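Local coordinates for inositol monophosphatase family protein (Staphylococcus aureus, PDB 5I3S), which probably hydrolyses phosphate monoesters such as inositol monophosphate, releasing inorganic phosphate, at residues 103-108 with 208-213; 115-120 with 184-189; 189-194 with 214-219. One frame throughout, in Å; residues are numbered along the deposited sequence.

Overall arrangement
Along the chain from the N terminus, the first segments used lie on strand 99-106 and its neighbour, strand 109-117. Both belong to the seven-stranded sheet. Helix 184-193 and helix 206-218 follow much later and lie against this sheet. Contact 1, 103-108 with 208-213, closes a loop of 99 residues. Contact 2, 115-120 with 184-189, closes a loop of 63 residues nested inside it. Contact 3, 189-194 with 214-219, closes a short loop of 19 residues between the two helices. It follows contact 2 in series and crosses contact 1. Contacts 2 and 3 share Val189 and also meet where Val115 CG1 touches Ile215 CD1. Helix 184-193 also touches Tyr199 of the second, five-stranded sheet.

Contact 1 of 3, residues 103-108 with 208-213; sequences GIYIDG and DFAGGL
Tyr105 and Gly103 of strand 99-106 meet Ala210, Gly211 and Leu213 of helix 206-218. This is a strand-helix layer contact of the sugar phosphatase fold. The helix crosses the strand at 81°. Tyr105 CB is directed along the interface, not at the helix. With chi1 at -83°, CG stands beside the backbone N, and the ring swings to the helix side. At the ring edge, CD1 lies in plane with Gly108 C at 3.9 Å. CE2 comes to 4.2 Å from Ala210 CB, obliquely to the ring. At the tip, OH comes within 4.5 Å of Leu213 CD2, a loose contact. Ile233 also touches both Tyr105 and Ala210. The backbones come closest at the two glycines, where Gly103 CA is 4.1 Å from Gly211 CA. Gly103 has no side chain to hold the helix off. One turn back, the carboxylate of Asp208 lies near those of Asp83 and Asp86. That cluster is consistent with the metal-binding motifs of the family. Between strand and helix there is no hydrogen bond. Gly103 CA instead rests 4.0 Å from Gly211 N.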
loop_
_atom_site.group_PDB
_atom_site.type_symbol
_atom_site.label_atom_id
_atom_site.label_comp_id
_atom_site.label_asym_id
_atom_site.label_seq_id
_atom_site.Cartn_x
_atom_site.Cartn_y
_atom_site.Cartn_z
ATOM N N GLY A 103 0.510 -15.187 17.310
ATOM C CA GLY A 103 1.537 -16.194 17.193
ATOM C C GLY A 103 1.468 -17.053 18.437
ATOM O O GLY A 103 1.257 -16.562 19.569
ATOM N N ILE A 104 1.627 -18.338 18.240
ATOM C CA ILE A 104 1.606 -19.238 19.359
ATOM C C ILE A 104 2.872 -19.999 19.373
ATOM O O ILE A 104 3.262 -20.571 18.393
ATOM C CB ILE A 104 0.430 -20.194 19.285
ATOM C CG1 ILE A 104 -0.850 -19.375 19.396
ATOM C CG2 ILE A 104 0.548 -21.269 20.402
ATOM C CD1 ILE A 104 -2.099 -20.224 19.203
ATOM N N TYR A 105 3.500 -20.014 20.531
ATOM C CA TYR A 105 4.819 -20.621 20.710
ATOM C C TYR A 105 4.745 -21.604 21.871
ATOM O O TYR A 105 4.094 -21.314 22.871
ATOM C CB TYR A 105 5.858 -19.522 20.993
ATOM C CG TYR A 105 6.436 -18.800 19.767
ATOM C CD1 TYR A 105 7.802 -18.815 19.536
ATOM C CD2 TYR A 105 5.625 -18.060 18.870
ATOM C CE1 TYR A 105 8.370 -18.158 18.446
ATOM C CE2 TYR A 105 6.178 -17.397 17.761
ATOM C CZ TYR A 105 7.569 -17.448 17.541
ATOM O OH TYR A 105 8.228 -16.811 16.479
ATOM N N ILE A 106 5.401 -22.760 21.732
ATOM C CA ILE A 106 5.497 -23.746 22.845
ATOM C C ILE A 106 6.961 -23.972 23.265
ATOM O O ILE A 106 7.796 -24.346 22.446
ATOM C CB ILE A 106 4.816 -25.102 22.511
ATOM C CG1 ILE A 106 3.362 -24.899 22.054
ATOM C CG2 ILE A 106 4.832 -26.030 23.724
ATOM C CD1 ILE A 106 2.871 -26.001 21.123
ATOM N N ASP A 107 7.245 -23.725 24.544
ATOM C CA ASP A 107 8.584 -23.859 25.129
ATOM C C ASP A 107 9.605 -23.152 24.277
ATOM O O ASP A 107 10.638 -23.730 23.933
ATOM C CB ASP A 107 8.950 -25.344 25.343
ATOM C CG ASP A 107 8.131 -25.993 26.488
ATOM O OD1 ASP A 107 8.196 -25.498 27.636
ATOM O OD2 ASP A 107 7.413 -26.977 26.232
ATOM N N GLY A 108 9.286 -21.906 23.910
ATOM C CA GLY A 108 10.177 -21.054 23.116
ATOM C C GLY A 108 10.122 -21.250 21.609
ATOM O O GLY A 108 10.689 -20.451 20.866
ATOM N N ASP A 208 3.893 -7.825 16.513
ATOM C CA ASP A 208 3.732 -7.479 15.098
ATOM C C ASP A 208 4.350 -8.510 14.107
ATOM O O ASP A 208 3.902 -8.610 12.972
ATOM C CB ASP A 208 4.271 -6.096 14.821
ATOM C CG ASP A 208 3.552 -4.996 15.620
ATOM O OD1 ASP A 208 4.290 -4.173 16.195
ATOM O OD2 ASP A 208 2.311 -4.992 15.731
ATOM N N PHE A 209 5.333 -9.289 14.527
ATOM C CA PHE A 209 5.894 -10.261 13.626
ATOM C C PHE A 209 5.639 -11.701 13.932
ATOM O O PHE A 209 5.811 -12.530 13.036
ATOM C CB PHE A 209 7.386 -10.039 13.408
ATOM C CG PHE A 209 8.206 -10.059 14.654
ATOM C CD1 PHE A 209 8.533 -11.252 15.266
ATOM C CD2 PHE A 209 8.680 -8.862 15.193
ATOM C CE1 PHE A 209 9.336 -11.265 16.379
ATOM C CE2 PHE A 209 9.465 -8.859 16.324
ATOM C CZ PHE A 209 9.809 -10.073 16.903
ATOM N N ALA A 210 5.218 -12.017 15.149
ATOM C CA ALA A 210 5.104 -13.427 15.556
ATOM C C ALA A 210 4.222 -14.270 14.656
ATOM O O ALA A 210 4.643 -15.320 14.215
ATOM C CB ALA A 210 4.642 -13.533 16.993
ATOM N N GLY A 211 2.999 -13.818 14.388
ATOM C CA GLY A 211 2.082 -14.575 13.497
ATOM C C GLY A 211 2.595 -14.624 12.101
ATOM O O GLY A 211 2.713 -15.702 11.516
ATOM N N GLY A 212 2.954 -13.452 11.552
ATOM C CA GLY A 212 3.419 -13.403 10.192
ATOM C C GLY A 212 4.608 -14.312 9.886
ATOM O O GLY A 212 4.723 -14.861 8.769
ATOM N N LEU A 213 5.510 -14.411 10.869
ATOM C CA LEU A 213 6.758 -15.155 10.728
ATOM C C LEU A 213 6.545 -16.655 10.472
ATOM O O LEU A 213 7.272 -17.253 9.689
ATOM C CB LEU A 213 7.619 -14.971 11.958
ATOM C CG LEU A 213 9.039 -14.571 11.678
ATOM C CD1 LEU A 213 9.195 -13.309 10.813
ATOM C CD2 LEU A 213 9.686 -14.382 13.045
#

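Contact 2 of 3, residues 115-120 with 184-189; sequences VYDVMA and AALEIV
Val115 near the end of strand 109-117 points into helix 184-193 and meets Ala185, Leu186 and Val189. This is another strand-helix layer contact of the sugar phosphatase fold. The helix runs across the strand, at 102° between their directions. The apolar contacts come first. Val115 CG2 is wedged among three residues of the helix. It lies 3.5 Å from Val189 CG2 and 3.8 Å from Leu186 CD2. The two valines run antiparallel alongside each other, and Val115 CG1 also lies 3.7 Å from Val189 CG2. With chi1 of Val189 at 165°, CG2 stands beside the backbone N and is turned to the strand. Val115 CB faces Ala185 CB at 4.3 Å. Leu186 comes in obliquely, and its CD2 bridges from Val115 to the methylene CB of Asp117, at 4.1 Å. Tyr124 of the next strand touches Val115, Leu186 and Val189 and extends this apolar layer.

Polar bonds stay within each segment or go elsewhere, and none joins strand to helix. Asp117 opens a type I turn through Val118 and Met119. The N of Ala120 gives weak hydrogen bonds to both O and OD1 of Asp117. On the helix side, Ala185 N, in the first turn, bonds to OD2 of Asp86. Tyr116 points away from the helix, and its ring touches Ile11 of helix 2-24 on the other side of the sheet. Ala185 O is in contact with Val115 CG2 at 4.0 Å. Ala185 is buried, and its O accepts the backbone hydrogen bond from Val189 N at 3.0 Å.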
loop_
_atom_site.group_PDB
_atom_site.type_symbol
_atom_site.label_atom_id
_atom_site.label_comp_id
_atom_site.label_asym_id
_atom_site.label_seq_id
_atom_site.Cartn_x
_atom_site.Cartn_y
_atom_site.Cartn_z
ATOM N N VAL A 115 -2.625 -14.212 10.771
ATOM C CA VAL A 115 -2.895 -12.785 10.532
ATOM C C VAL A 115 -4.220 -12.620 9.765
ATOM O O VAL A 115 -4.384 -13.130 8.658
ATOM C CB VAL A 115 -1.685 -11.926 10.006
ATOM C CG1 VAL A 115 -0.349 -12.629 10.071
ATOM C CG2 VAL A 115 -1.858 -11.365 8.659
ATOM N N TYR A 116 -5.184 -11.979 10.427
ATOM C CA TYR A 116 -6.566 -11.929 9.954
ATOM C C TYR A 116 -6.853 -10.567 9.443
ATOM O O TYR A 116 -6.861 -9.625 10.229
ATOM C CB TYR A 116 -7.565 -12.285 11.064
ATOM C CG TYR A 116 -9.028 -12.367 10.625
ATOM C CD1 TYR A 116 -9.386 -12.833 9.349
ATOM C CD2 TYR A 116 -10.066 -12.037 11.498
ATOM C CE1 TYR A 116 -10.728 -12.928 8.954
ATOM C CE2 TYR A 116 -11.390 -12.133 11.098
ATOM C CZ TYR A 116 -11.709 -12.577 9.817
ATOM O OH TYR A 116 -13.005 -12.654 9.405
ATOM N N ASP A 117 -7.034 -10.447 8.130
ATOM C CA ASP A 117 -7.334 -9.157 7.502
ATOM C C ASP A 117 -8.842 -9.000 7.705
ATOM O O ASP A 117 -9.642 -9.544 6.965
ATOM C CB ASP A 117 -6.915 -9.119 6.006
ATOM C CG ASP A 117 -7.205 -7.786 5.325
ATOM O OD1 ASP A 117 -8.121 -7.033 5.785
ATOM O OD2 ASP A 117 -6.536 -7.486 4.310
ATOM N N VAL A 118 -9.191 -8.307 8.762
ATOM C CA VAL A 118 -10.548 -8.276 9.250
ATOM C C VAL A 118 -11.531 -7.751 8.182
ATOM O O VAL A 118 -12.574 -8.362 7.989
ATOM C CB VAL A 118 -10.670 -7.398 10.518
ATOM C CG1 VAL A 118 -12.124 -7.227 10.914
ATOM C CG2 VAL A 118 -9.861 -8.012 11.661
ATOM N N MET A 119 -11.187 -6.653 7.498
ATOM C CA MET A 119 -12.116 -6.045 6.592
ATOM C C MET A 119 -12.247 -6.746 5.254
ATOM O O MET A 119 -13.265 -6.566 4.589
ATOM C CB MET A 119 -11.890 -4.539 6.439
ATOM C CG MET A 119 -12.027 -3.752 7.737
ATOM S SD MET A 119 -13.417 -4.006 8.874
ATOM C CE MET A 119 -14.664 -3.237 7.843
ATOM N N ALA A 120 -11.288 -7.570 4.854
ATOM C CA ALA A 120 -11.493 -8.424 3.667
ATOM C C ALA A 120 -11.995 -9.822 4.006
ATOM O O ALA A 120 -12.265 -10.618 3.121
ATOM C CB ALA A 120 -10.218 -8.526 2.901
ATOM N N ALA A 184 2.533 -3.999 9.577
ATOM C CA ALA A 184 3.675 -4.878 9.555
ATOM C C ALA A 184 3.330 -6.340 9.357
ATOM O O ALA A 184 3.969 -7.019 8.544
ATOM C CB ALA A 184 4.523 -4.673 10.793
ATOM N N ALA A 185 2.285 -6.806 10.047
ATOM C CA ALA A 185 1.861 -8.203 9.928
ATOM C C ALA A 185 1.381 -8.538 8.515
ATOM O O ALA A 185 1.724 -9.627 7.959
ATOM C CB ALA A 185 0.763 -8.495 10.937
ATOM N N LEU A 186 0.598 -7.612 7.933
ATOM C CA LEU A 186 0.176 -7.739 6.517
ATOM C C LEU A 186 1.327 -7.557 5.515
ATOM O O LEU A 186 1.325 -8.160 4.456
ATOM C CB LEU A 186 -1.010 -6.823 6.189
ATOM C CG LEU A 186 -2.296 -7.323 6.869
ATOM C CD1 LEU A 186 -3.372 -6.220 6.887
ATOM C CD2 LEU A 186 -2.804 -8.612 6.224
ATOM N N GLU A 187 2.322 -6.744 5.845
ATOM C CA GLU A 187 3.517 -6.634 4.967
ATOM C C GLU A 187 4.375 -7.915 4.947
ATOM O O GLU A 187 4.917 -8.294 3.917
ATOM C CB GLU A 187 4.340 -5.382 5.304
ATOM C CG GLU A 187 3.675 -4.115 4.757
ATOM C CD GLU A 187 3.944 -2.870 5.569
ATOM O OE1 GLU A 187 3.910 -2.898 6.836
ATOM O OE2 GLU A 187 4.181 -1.847 4.940
ATOM N N ILE A 188 4.496 -8.566 6.093
ATOM C CA ILE A 188 5.230 -9.828 6.210
ATOM C C ILE A 188 4.427 -10.911 5.457
ATOM O O ILE A 188 4.981 -11.683 4.721
ATOM C CB ILE A 188 5.422 -10.173 7.710
ATOM C CG1 ILE A 188 6.375 -9.195 8.382
ATOM C CG2 ILE A 188 5.889 -11.620 7.936
ATOM C CD1 ILE A 188 6.387 -9.340 9.906
ATOM N N VAL A 189 3.115 -10.950 5.617
ATOM C CA VAL A 189 2.285 -11.805 4.745
ATOM C C VAL A 189 2.403 -11.466 3.237
ATOM O O VAL A 189 2.415 -12.392 2.427
ATOM C CB VAL A 189 0.816 -11.772 5.173
ATOM C CG1 VAL A 189 -0.109 -12.339 4.103
ATOM C CG2 VAL A 189 0.666 -12.523 6.470
#

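Contact 3 of 3, residues 189-194 with 214-219; sequences VSVATG and VILYEV
Ala192 of helix 184-193 points straight at helix 206-218 and meets Ile215, Leu216 and Val219. The two helices run nearly parallel here, 17° apart, with axes approaching to 8.6 Å. The pair packs on the seven-stranded sheet of the sugar phosphatase fold. The small side chain of Ala192 allows a close approach, and its CA is 4.7 Å from the CA of Leu216. Ala192 CB lies 3.8 Å from Ile215 CG2 and 4.0 Å from Val219 CG2, with the CA of Leu216 also at 4.0 Å.

Ile215 is also directed into the interface. Its two branches divide the work. CG2, anti to the backbone N, faces Ala192 CB. CG1, beside the backbone N and anti to the carbonyl carbon, carries Ile215 CD1 to Val189 CG2, a looser contact at 4.4 Å. Ile215 also touches Tyr124, Ala126 and Ala132, so it joins the helix pair to the sheet. Leu216 leaves its helix along the interface, and its tip turns in. Leu216 CD2 meets Val191 CG1 at 4.2 Å, with the two side chains slanted across each other.

Val219 closes the far end, just past the last helical turn. It points at the first helix, and its CG2 comes up against Ala192 O at 3.4 Å. Leu139 and Leu142 also touch Val219. Glu218 makes its hydrogen bonds elsewhere, to Gly129 and Gly131. Helix 184-193 ends here too, in a Schellman motif. Gly194, with positive phi, gives its N to Val191 O.

No hydrogen bond or salt bridge links the two segments. Every residue that touches is buried. Most of the contact is between aliphatic carbons, apart from Ala192 O against Val219 CG2. The association therefore probably rests on shape and the exclusion of water.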
loop_
_atom_site.group_PDB
_atom_site.type_symbol
_atom_site.label_atom_id
_atom_site.label_comp_id
_atom_site.label_asym_id
_atom_site.label_seq_id
_atom_site.Cartn_x
_atom_site.Cartn_y
_atom_site.Cartn_z
ATOM N N VAL A 189 3.115 -10.950 5.617
ATOM C CA VAL A 189 2.285 -11.805 4.745
ATOM C C VAL A 189 2.403 -11.466 3.237
ATOM O O VAL A 189 2.415 -12.392 2.427
ATOM C CB VAL A 189 0.816 -11.772 5.173
ATOM C CG1 VAL A 189 -0.109 -12.339 4.103
ATOM C CG2 VAL A 189 0.666 -12.523 6.470
ATOM N N SER A 190 2.492 -10.181 2.848
ATOM C CA SER A 190 2.770 -9.841 1.450
ATOM C C SER A 190 4.060 -10.459 0.958
ATOM O O SER A 190 4.179 -10.801 -0.225
ATOM C CB SER A 190 2.876 -8.348 1.242
ATOM O OG SER A 190 1.674 -7.709 1.558
ATOM N N VAL A 191 5.054 -10.618 1.831
ATOM C CA VAL A 191 6.233 -11.405 1.415
ATOM C C VAL A 191 5.865 -12.891 1.256
ATOM O O VAL A 191 6.213 -13.521 0.262
ATOM C CB VAL A 191 7.460 -11.146 2.311
ATOM C CG1 VAL A 191 8.718 -11.833 1.760
ATOM C CG2 VAL A 191 7.757 -9.648 2.367
ATOM N N ALA A 192 5.166 -13.446 2.226
ATOM C CA ALA A 192 4.749 -14.828 2.116
ATOM C C ALA A 192 3.924 -15.131 0.858
ATOM O O ALA A 192 4.088 -16.213 0.317
ATOM C CB ALA A 192 3.992 -15.286 3.349
ATOM N N THR A 193 3.062 -14.208 0.413
ATOM C CA THR A 193 2.251 -14.414 -0.791
ATOM C C THR A 193 2.953 -14.060 -2.077
ATOM O O THR A 193 2.405 -14.309 -3.139
ATOM C CB THR A 193 0.927 -13.588 -0.771
ATOM O OG1 THR A 193 1.219 -12.193 -0.636
ATOM C CG2 THR A 193 0.008 -14.031 0.397
ATOM N N GLY A 194 4.127 -13.445 -2.013
ATOM C CA GLY A 194 4.825 -13.006 -3.219
ATOM C C GLY A 194 4.442 -11.640 -3.739
ATOM O O GLY A 194 4.940 -11.237 -4.779
ATOM N N VAL A 214 5.528 -17.230 11.100
ATOM C CA VAL A 214 5.249 -18.677 10.954
ATOM C C VAL A 214 4.800 -18.962 9.531
ATOM O O VAL A 214 5.242 -19.949 8.904
ATOM C CB VAL A 214 4.191 -19.160 11.994
ATOM C CG1 VAL A 214 3.879 -20.654 11.857
ATOM C CG2 VAL A 214 4.658 -18.848 13.418
ATOM N N ILE A 215 3.970 -18.062 9.002
ATOM C CA ILE A 215 3.454 -18.138 7.621
ATOM C C ILE A 215 4.611 -17.990 6.607
ATOM O O ILE A 215 4.791 -18.796 5.677
ATOM C CB ILE A 215 2.308 -17.080 7.418
ATOM C CG1 ILE A 215 1.091 -17.432 8.305
ATOM C CG2 ILE A 215 1.869 -17.010 5.969
ATOM C CD1 ILE A 215 0.193 -16.288 8.702
ATOM N N LEU A 216 5.423 -16.973 6.816
ATOM C CA LEU A 216 6.607 -16.748 6.003
ATOM C C LEU A 216 7.473 -17.976 5.937
ATOM O O LEU A 216 7.892 -18.375 4.882
ATOM C CB LEU A 216 7.440 -15.588 6.632
ATOM C CG LEU A 216 8.450 -14.753 5.851
ATOM C CD1 LEU A 216 9.813 -14.670 6.509
ATOM C CD2 LEU A 216 8.553 -15.111 4.379
ATOM N N TYR A 217 7.760 -18.574 7.078
ATOM C CA TYR A 217 8.691 -19.685 7.111
ATOM C C TYR A 217 8.106 -20.955 6.380
ATOM O O TYR A 217 8.849 -21.649 5.664
ATOM C CB TYR A 217 9.181 -19.954 8.542
ATOM C CG TYR A 217 10.271 -18.989 9.102
ATOM C CD1 TYR A 217 11.251 -18.351 8.287
ATOM C CD2 TYR A 217 10.376 -18.806 10.469
ATOM N N GLU A 218 6.791 -21.188 6.464
ATOM C CA GLU A 218 6.162 -22.263 5.678
ATOM C C GLU A 218 6.280 -22.138 4.170
ATOM O O GLU A 218 6.341 -23.171 3.513
ATOM C CB GLU A 218 4.721 -22.483 6.058
ATOM C CG GLU A 218 4.592 -23.015 7.458
ATOM C CD GLU A 218 5.286 -24.381 7.654
ATOM O OE1 GLU A 218 4.954 -25.351 6.917
ATOM O OE2 GLU A 218 6.134 -24.481 8.569
ATOM N N VAL A 219 6.418 -20.930 3.617
ATOM C CA VAL A 219 6.717 -20.819 2.172
ATOM C C VAL A 219 8.212 -20.646 1.859
ATOM O O VAL A 219 8.584 -20.147 0.770
ATOM C CB VAL A 219 5.890 -19.719 1.459
ATOM C CG1 VAL A 219 4.395 -20.039 1.535
ATOM C CG2 VAL A 219 6.179 -18.336 2.019
#